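Local coordinates for protein phospholipase C-beta (PLC-beta) (Sepia officinalis, PDB 3QR0) that belongs to the phospholipase C-beta family, multidomain proteins that join PH, EF-hand, TIM-barrel-type catalytic and C2 domains in one chain, at residues S642-I656 / Y701-P714. Sequence-based numbering, arbitrary orientation.
Sequences STVDGVVAGTIEIKI and YDEKVFVFKKVVLP
Ile654 and Phe706 face each other as a hydrogen-bonded antiparallel pair, and Ile652 with Phe708 and Gly650 with Val711 repeat the pattern along the two strands. Ile654 N and Phe706 O are 2.8 Å apart, and Phe706 N answers with a bond to Ile654 O. Between Gly650 and Ile652 the register slips by one residue, a beta bulge; here Thr651 OG1, turned beside its own backbone N (chi1 -55°), donates to Lys709 O at 2.8 Å. Strand 706-711 is an outermost strand of a four-stranded antiparallel sheet in the C2 domain beta-sandwich, and strand 761-771 flanks 650-656 on its other side.

On the face carrying Ile652, Ile654, Phe706 and Phe708, the Phe708 ring meets Ile654 CG1 with its edge, CE1 at 4.2 Å. Ile656 splits its branches, CG1 to Phe706 CE1 (3.9 Å) and CG2 to Tyr701 CD2 (3.8 Å). Phe687 and strand 669-676 of the second sheet pack against both phenylalanines.

Among the charged groups, Lys655 runs extended until a bend at chi4 (55°) brings NZ above the carbonyl plane of Glu703, 2.7 Å from its O; the salt bridge to Asp702 is long.

At the far end one water ties Val644 N and Val647 O to Val712 O, while Leu713 CD2 packs on Val647 CG1 at 3.6 Å, where Val647 closes the type II turn that starts at Val644.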
loop_
_atom_site.group_PDB
_atom_site.type_symbol
_atom_site.label_atom_id
_atom_site.label_comp_id
_atom_site.label_asym_id
_atom_site.label_seq_id
_atom_site.Cartn_x
_atom_site.Cartn_y
_atom_site.Cartn_z
ATOM N N SER A 642 -2.396 8.428 -29.655
ATOM C CA SER A 642 -3.077 7.457 -30.501
ATOM C C SER A 642 -2.815 6.049 -29.989
ATOM O O SER A 642 -1.914 5.829 -29.170
ATOM C CB SER A 642 -2.591 7.590 -31.943
ATOM O OG SER A 642 -1.187 7.396 -32.005
ATOM N N THR A 643 -3.594 5.096 -30.485
ATOM C CA THR A 643 -3.455 3.704 -30.064
ATOM C C THR A 643 -2.068 3.168 -30.427
ATOM O O THR A 643 -1.491 3.541 -31.449
ATOM C CB THR A 643 -4.537 2.799 -30.686
ATOM O OG1 THR A 643 -4.391 2.790 -32.109
ATOM C CG2 THR A 643 -5.932 3.290 -30.324
ATOM N N VAL A 644 -1.536 2.313 -29.563
ATOM C CA VAL A 644 -0.220 1.719 -29.750
ATOM C C VAL A 644 -0.389 0.342 -30.386
ATOM O O VAL A 644 -1.178 -0.471 -29.907
ATOM C CB VAL A 644 0.523 1.609 -28.396
ATOM C CG1 VAL A 644 1.857 0.895 -28.553
ATOM C CG2 VAL A 644 0.721 2.995 -27.797
ATOM N N ASP A 645 0.346 0.093 -31.470
ATOM C CA ASP A 645 0.276 -1.181 -32.192
ATOM C C ASP A 645 0.652 -2.317 -31.249
ATOM O O ASP A 645 1.714 -2.287 -30.633
ATOM C CB ASP A 645 1.225 -1.155 -33.397
ATOM C CG ASP A 645 1.123 -2.405 -34.265
ATOM O OD1 ASP A 645 -0.006 -2.808 -34.633
ATOM O OD2 ASP A 645 2.186 -2.976 -34.604
ATOM N N GLY A 646 -0.230 -3.305 -31.131
ATOM C CA GLY A 646 0.013 -4.469 -30.277
ATOM C C GLY A 646 -0.544 -4.336 -28.872
ATOM O O GLY A 646 -0.433 -5.266 -28.078
ATOM N N VAL A 647 -1.136 -3.182 -28.562
ATOM C CA VAL A 647 -1.741 -2.923 -27.255
ATOM C C VAL A 647 -3.179 -2.469 -27.467
ATOM O O VAL A 647 -3.424 -1.464 -28.133
ATOM C CB VAL A 647 -0.980 -1.815 -26.496
ATOM C CG1 VAL A 647 -1.694 -1.456 -25.201
ATOM C CG2 VAL A 647 0.467 -2.238 -26.236
ATOM N N VAL A 648 -4.129 -3.202 -26.896
ATOM C CA VAL A 648 -5.537 -2.879 -27.086
ATOM C C VAL A 648 -5.935 -1.743 -26.148
ATOM O O VAL A 648 -5.753 -1.831 -24.928
ATOM C CB VAL A 648 -6.448 -4.107 -26.876
ATOM C CG1 VAL A 648 -7.909 -3.738 -27.138
ATOM C CG2 VAL A 648 -6.024 -5.238 -27.812
ATOM N N ALA A 649 -6.459 -0.672 -26.736
ATOM C CA ALA A 649 -6.945 0.471 -25.982
ATOM C C ALA A 649 -8.222 0.078 -25.254
ATOM O O ALA A 649 -8.922 -0.846 -25.672
ATOM C CB ALA A 649 -7.201 1.653 -26.913
ATOM N N GLY A 650 -8.519 0.788 -24.168
ATOM C CA GLY A 650 -9.639 0.448 -23.300
ATOM C C GLY A 650 -10.622 1.584 -23.113
ATOM O O GLY A 650 -10.351 2.730 -23.480
ATOM N N THR A 651 -11.786 1.239 -22.573
ATOM C CA THR A 651 -12.762 2.207 -22.096
ATOM C C THR A 651 -13.085 1.811 -20.667
ATOM O O THR A 651 -13.212 0.618 -20.364
ATOM C CB THR A 651 -14.052 2.205 -22.948
ATOM O OG1 THR A 651 -13.715 2.417 -24.323
ATOM C CG2 THR A 651 -15.005 3.313 -22.504
ATOM N N ILE A 652 -13.178 2.813 -19.794
ATOM C CA ILE A 652 -13.530 2.615 -18.401
ATOM C C ILE A 652 -14.683 3.551 -18.066
ATOM O O ILE A 652 -14.640 4.738 -18.396
ATOM C CB ILE A 652 -12.350 2.941 -17.452
ATOM C CG1 ILE A 652 -11.169 1.992 -17.684
ATOM C CG2 ILE A 652 -12.816 2.892 -16.001
ATOM C CD1 ILE A 652 -11.370 0.579 -17.152
ATOM N N GLU A 653 -15.717 3.011 -17.428
ATOM C CA GLU A 653 -16.825 3.822 -16.932
ATOM C C GLU A 653 -17.024 3.507 -15.462
ATOM O O GLU A 653 -17.021 2.338 -15.063
ATOM C CB GLU A 653 -18.108 3.562 -17.730
ATOM C CG GLU A 653 -17.903 3.630 -19.243
ATOM C CD GLU A 653 -19.188 3.524 -20.051
ATOM O OE1 GLU A 653 -20.271 3.326 -19.455
ATOM O OE2 GLU A 653 -19.108 3.636 -21.296
ATOM N N ILE A 654 -17.153 4.548 -14.649
ATOM C CA ILE A 654 -17.306 4.373 -13.212
ATOM C C ILE A 654 -18.538 5.146 -12.770
ATOM O O ILE A 654 -18.574 6.373 -12.866
ATOM C CB ILE A 654 -16.074 4.885 -12.428
ATOM C CG1 ILE A 654 -14.776 4.268 -12.957
ATOM C CG2 ILE A 654 -16.239 4.605 -10.932
ATOM C CD1 ILE A 654 -14.632 2.789 -12.710
ATOM N N LYS A 655 -19.554 4.417 -12.318
ATOM C CA LYS A 655 -20.744 5.020 -11.737
ATOM C C LYS A 655 -20.667 4.885 -10.221
ATOM O O LYS A 655 -20.661 3.770 -9.699
ATOM C CB LYS A 655 -22.000 4.327 -12.267
ATOM C CG LYS A 655 -23.301 4.943 -11.786
ATOM C CD LYS A 655 -24.504 4.123 -12.223
ATOM C CE LYS A 655 -25.799 4.705 -11.672
ATOM N NZ LYS A 655 -25.979 6.141 -12.045
ATOM N N ILE A 656 -20.596 6.016 -9.521
ATOM C CA ILE A 656 -20.605 6.034 -8.061
ATOM C C ILE A 656 -22.053 6.011 -7.583
ATOM O O ILE A 656 -22.808 6.957 -7.821
ATOM C CB ILE A 656 -19.884 7.285 -7.494
ATOM C CG1 ILE A 656 -18.435 7.353 -7.990
ATOM C CG2 ILE A 656 -19.915 7.289 -5.954
ATOM C CD1 ILE A 656 -17.569 6.163 -7.579
ATOM N N TYR A 701 -25.538 8.493 -3.517
ATOM C CA TYR A 701 -25.161 9.518 -4.498
ATOM C C TYR A 701 -25.958 9.366 -5.788
ATOM O O TYR A 701 -26.435 10.355 -6.344
ATOM C CB TYR A 701 -23.659 9.470 -4.812
ATOM C CG TYR A 701 -22.779 9.498 -3.585
ATOM C CD1 TYR A 701 -22.506 10.695 -2.916
ATOM C CD2 TYR A 701 -22.234 8.327 -3.081
ATOM C CE1 TYR A 701 -21.700 10.713 -1.780
ATOM C CE2 TYR A 701 -21.431 8.337 -1.951
ATOM C CZ TYR A 701 -21.168 9.527 -1.304
ATOM O OH TYR A 701 -20.370 9.513 -0.181
ATOM N N ASP A 702 -26.097 8.124 -6.254
ATOM C CA ASP A 702 -26.783 7.827 -7.507
ATOM C C ASP A 702 -26.324 8.789 -8.603
ATOM O O ASP A 702 -27.133 9.488 -9.225
ATOM C CB ASP A 702 -28.302 7.903 -7.308
ATOM C CG ASP A 702 -29.078 7.400 -8.511
ATOM O OD1 ASP A 702 -28.574 6.517 -9.235
ATOM O OD2 ASP A 702 -30.196 7.890 -8.727
ATOM N N GLU A 703 -25.017 8.831 -8.819
ATOM C CA GLU A 703 -24.420 9.800 -9.729
ATOM C C GLU A 703 -24.413 9.267 -11.148
ATOM O O GLU A 703 -24.228 8.073 -11.364
ATOM C CB GLU A 703 -22.989 10.124 -9.299
ATOM C CG GLU A 703 -22.389 11.359 -9.968
ATOM C CD GLU A 703 -23.094 12.653 -9.587
ATOM O OE1 GLU A 703 -23.582 12.767 -8.442
ATOM O OE2 GLU A 703 -23.154 13.566 -10.441
ATOM N N LYS A 704 -24.624 10.161 -12.111
ATOM C CA LYS A 704 -24.464 9.825 -13.517
ATOM C C LYS A 704 -23.048 9.288 -13.737
ATOM O O LYS A 704 -22.092 9.761 -13.117
ATOM C CB LYS A 704 -24.718 11.060 -14.391
ATOM C CG LYS A 704 -24.486 10.856 -15.890
ATOM C CD LYS A 704 -25.443 9.824 -16.483
ATOM C CE LYS A 704 -25.118 9.507 -17.939
ATOM N NZ LYS A 704 -25.760 8.228 -18.384
ATOM N N VAL A 705 -22.923 8.296 -14.614
ATOM C CA VAL A 705 -21.649 7.618 -14.834
ATOM C C VAL A 705 -20.530 8.566 -15.287
ATOM O O VAL A 705 -20.765 9.507 -16.053
ATOM C CB VAL A 705 -21.802 6.465 -15.861
ATOM C CG1 VAL A 705 -22.230 7.000 -17.227
ATOM C CG2 VAL A 705 -20.517 5.672 -15.965
ATOM N N PHE A 706 -19.324 8.317 -14.778
ATOM C CA PHE A 706 -18.120 9.004 -15.219
ATOM C C PHE A 706 -17.460 8.148 -16.303
ATOM O O PHE A 706 -17.121 6.995 -16.059
ATOM C CB PHE A 706 -17.126 9.180 -14.063
ATOM C CG PHE A 706 -17.658 9.957 -12.880
ATOM C CD1 PHE A 706 -17.343 9.557 -11.582
ATOM C CD2 PHE A 706 -18.433 11.096 -13.049
ATOM C CE1 PHE A 706 -17.804 10.277 -10.479
ATOM C CE2 PHE A 706 -18.897 11.816 -11.952
ATOM C CZ PHE A 706 -18.585 11.403 -10.669
ATOM N N VAL A 707 -17.264 8.718 -17.489
ATOM C CA VAL A 707 -16.759 7.967 -18.637
ATOM C C VAL A 707 -15.327 8.351 -18.986
ATOM O O VAL A 707 -15.038 9.520 -19.224
ATOM C CB VAL A 707 -17.645 8.212 -19.880
ATOM C CG1 VAL A 707 -17.115 7.434 -21.083
ATOM C CG2 VAL A 707 -19.099 7.834 -19.588
ATOM N N PHE A 708 -14.438 7.363 -19.016
ATOM C CA PHE A 708 -13.094 7.536 -19.560
ATOM C C PHE A 708 -13.092 6.861 -20.928
ATOM O O PHE A 708 -12.764 5.683 -21.051
ATOM C CB PHE A 708 -12.042 6.908 -18.642
ATOM C CG PHE A 708 -12.038 7.470 -17.250
ATOM C CD1 PHE A 708 -12.890 6.962 -16.283
ATOM C CD2 PHE A 708 -11.179 8.502 -16.904
ATOM C CE1 PHE A 708 -12.889 7.477 -14.991
ATOM C CE2 PHE A 708 -11.170 9.023 -15.615
ATOM C CZ PHE A 708 -12.028 8.512 -14.659
ATOM N N LYS A 709 -13.471 7.627 -21.948
ATOM C CA LYS A 709 -13.848 7.078 -23.251
ATOM C C LYS A 709 -12.753 6.228 -23.891
ATOM O O LYS A 709 -13.001 5.086 -24.278
ATOM C CB LYS A 709 -14.256 8.221 -24.195
ATOM C CG LYS A 709 -14.803 7.786 -25.546
ATOM C CD LYS A 709 -16.032 6.898 -25.413
ATOM C CE LYS A 709 -16.769 6.779 -26.736
ATOM N NZ LYS A 709 -17.892 5.807 -26.646
ATOM N N LYS A 710 -11.552 6.783 -24.000
ATOM C CA LYS A 710 -10.449 6.097 -24.661
ATOM C C LYS A 710 -9.209 6.097 -23.784
ATOM O O LYS A 710 -8.547 7.123 -23.635
ATOM C CB LYS A 710 -10.123 6.761 -25.999
ATOM C CG LYS A 710 -9.022 6.047 -26.784
ATOM C CD LYS A 710 -8.782 6.693 -28.143
ATOM C CE LYS A 710 -7.801 5.873 -28.976
ATOM N NZ LYS A 710 -7.448 6.554 -30.261
ATOM N N VAL A 711 -8.903 4.940 -23.207
ATOM C CA VAL A 711 -7.657 4.754 -22.479
ATOM C C VAL A 711 -6.655 4.101 -23.427
ATOM O O VAL A 711 -6.753 2.907 -23.719
ATOM C CB VAL A 711 -7.859 3.872 -21.235
ATOM C CG1 VAL A 711 -6.558 3.778 -20.436
ATOM C CG2 VAL A 711 -8.996 4.424 -20.376
ATOM N N VAL A 712 -5.702 4.897 -23.913
ATOM C CA VAL A 712 -4.706 4.427 -24.876
ATOM C C VAL A 712 -3.853 3.260 -24.367
ATOM O O VAL A 712 -3.638 2.295 -25.098
ATOM C CB VAL A 712 -3.779 5.576 -25.330
ATOM C CG1 VAL A 712 -2.530 5.023 -26.016
ATOM C CG2 VAL A 712 -4.533 6.526 -26.258
ATOM N N LEU A 713 -3.377 3.346 -23.125
ATOM C CA LEU A 713 -2.492 2.318 -22.560
ATOM C C LEU A 713 -2.975 1.864 -21.181
ATOM O O LEU A 713 -2.456 2.303 -20.151
ATOM C CB LEU A 713 -1.046 2.836 -22.491
ATOM C CG LEU A 713 0.038 1.851 -22.941
ATOM C CD1 LEU A 713 -0.052 0.536 -22.190
ATOM C CD2 LEU A 713 -0.043 1.620 -24.444
ATOM N N PRO A 714 -3.976 0.973 -21.156
ATOM C CA PRO A 714 -4.549 0.519 -19.889
ATOM C C PRO A 714 -3.538 -0.051 -18.880
ATOM O O PRO A 714 -3.652 0.227 -17.691
ATOM C CB PRO A 714 -5.540 -0.560 -20.327
ATOM C CG PRO A 714 -5.952 -0.147 -21.688
ATOM C CD PRO A 714 -4.711 0.426 -22.310
HETATM O O HOH W 1 -5.639 6.294 -32.316
HETATM O O HOH W 2 -3.174 1.301 -27.600
HETATM O O HOH W 3 -20.408 8.414 -11.089
HETATM O O HOH W 4 -25.562 6.592 -15.117
#